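Local coordinates for MazG-related protein (Thermotoga maritima, PDB 2YXH) that binds magnesium ions and, like other MazG-type pyrophosphohydrolases, probably hydrolyses nucleoside triphosphates to monophosphates and pyrophosphate, at residues H89-P92 against W93-W96. The protein carries 1 engineered substitution. Numbering follows the deposited sequence.
Sequences HRKP and WLFW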
# COMPACT_ATOMS: atom_id res chain seq x y z
N HIS A 89 -10.26 13.62 10.87
CA HIS A 89 -10.33 14.20 12.13
C HIS A 89 -9.04 14.95 12.49
O HIS A 89 -9.15 16.13 12.87
CB HIS A 89 -10.70 13.18 13.15
CG HIS A 89 -10.80 13.77 14.51
ND1 HIS A 89 -11.80 14.67 14.86
CD2 HIS A 89 -9.99 13.64 15.58
CE1 HIS A 89 -11.59 15.05 16.10
NE2 HIS A 89 -10.51 14.44 16.56
N ARG A 90 -7.86 14.29 12.45
CA ARG A 90 -6.58 14.95 12.68
C ARG A 90 -6.15 16.15 11.83
O ARG A 90 -5.46 17.09 12.32
CB ARG A 90 -5.42 13.95 12.75
CG ARG A 90 -5.63 12.89 13.80
CD ARG A 90 -4.55 11.85 13.85
NE ARG A 90 -4.73 10.95 15.01
CZ ARG A 90 -3.87 10.00 15.40
NH1 ARG A 90 -2.74 9.79 14.76
NH2 ARG A 90 -4.15 9.27 16.48
N LYS A 91 -6.54 16.16 10.57
CA LYS A 91 -5.99 17.14 9.67
C LYS A 91 -7.17 17.79 9.09
O LYS A 91 -7.44 17.62 7.94
CB LYS A 91 -5.14 16.46 8.58
CG LYS A 91 -3.89 15.72 9.14
CD LYS A 91 -3.14 15.01 8.00
CE LYS A 91 -1.67 15.49 7.82
NZ LYS A 91 -1.20 15.41 6.35
N PRO A 92 -7.96 18.53 9.91
CA PRO A 92 -9.24 19.06 9.31
C PRO A 92 -9.05 20.06 8.23
O PRO A 92 -9.98 20.33 7.43
CB PRO A 92 -9.92 19.81 10.50
CG PRO A 92 -8.79 20.02 11.48
CD PRO A 92 -7.82 18.85 11.34
N TRP A 93 -7.89 20.72 8.27
CA TRP A 93 -7.55 21.71 7.20
C TRP A 93 -7.61 21.17 5.75
O TRP A 93 -7.67 21.95 4.82
CB TRP A 93 -6.20 22.34 7.44
CG TRP A 93 -5.05 21.34 7.50
CD1 TRP A 93 -4.24 20.88 6.44
CD2 TRP A 93 -4.53 20.71 8.69
NE1 TRP A 93 -3.25 19.99 6.92
CE2 TRP A 93 -3.43 19.86 8.29
CE3 TRP A 93 -4.88 20.76 10.05
CZ2 TRP A 93 -2.71 19.11 9.21
CZ3 TRP A 93 -4.13 19.98 10.99
CH2 TRP A 93 -3.09 19.19 10.55
N LEU A 94 -7.64 19.83 5.59
CA LEU A 94 -7.74 19.18 4.27
C LEU A 94 -9.05 19.54 3.61
O LEU A 94 -9.23 19.43 2.38
CB LEU A 94 -7.61 17.65 4.43
CG LEU A 94 -6.27 17.14 4.96
CD1 LEU A 94 -6.24 15.62 5.00
CD2 LEU A 94 -5.21 17.66 4.01
N PHE A 95 -10.00 19.97 4.42
CA PHE A 95 -11.36 20.23 3.92
C PHE A 95 -11.69 21.70 4.03
O PHE A 95 -12.87 22.05 4.02
CB PHE A 95 -12.33 19.39 4.73
CG PHE A 95 -12.03 17.93 4.65
CD1 PHE A 95 -12.48 17.17 3.55
CD2 PHE A 95 -11.23 17.31 5.60
CE1 PHE A 95 -12.19 15.81 3.42
CE2 PHE A 95 -10.92 15.96 5.48
CZ PHE A 95 -11.41 15.21 4.38
N TRP A 96 -10.67 22.54 4.16
CA TRP A 96 -10.82 23.98 4.34
C TRP A 96 -10.18 24.70 3.14
O TRP A 96 -9.02 24.42 2.80
CB TRP A 96 -10.07 24.45 5.58
CG TRP A 96 -10.59 24.02 6.94
CD1 TRP A 96 -11.79 23.41 7.23
CD2 TRP A 96 -9.92 24.20 8.19
NE1 TRP A 96 -11.87 23.19 8.58
CE2 TRP A 96 -10.73 23.66 9.18
CE3 TRP A 96 -8.66 24.72 8.55
CZ2 TRP A 96 -10.37 23.66 10.53
CZ3 TRP A 96 -8.29 24.72 9.89
CH2 TRP A 96 -9.13 24.16 10.86
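The indole of W93 folds back over the backbone of K91, where the chain leaves helix 76-90 and enters a short 3-10 turn. The CA of K91 sits 3.5 Å from the centroid of the W93 six-membered ring, only 8° off its normal, a CH-pi contact over the face. CG of K91 extends this packing toward the benzo rim, 3.6 Å from CZ2 of W93, and CD of P92 meets CE3 of W93 obliquely at 3.7 Å. The ring reaches back this far because CG of W93 lies between its own backbone N and carbonyl carbon (chi1 58°). Two backbone bonds close the turn: N of L94 donates to O of K91 (3.2 Å) and N of F95 to O of P92 (3.0 Å), the i to i+3 pattern expected of a 3-10 turn. C16 of the second subunit packs on both K91 and W93, placing this tight half beside the subunit interface. With W93 cut back to an alanine, the K91 backbone is likely to lose its aromatic cover and a gap to open beside C16 of that subunit. The other side is looser: W96, an exposed residue, sets one indole face over O of P92, which lies offset toward the ring's rim, 3.6 Å from CD1 of W96, while CZ2 of W96 stands 3.9 Å from CB of P92. I108 of helix 102-113 touches both P92 and W96. The chemistry is consistent with a turn closed by main-chain hydrogen bonds and flanked by apolar and CH-pi contacts, with no salt bridge between the two segments.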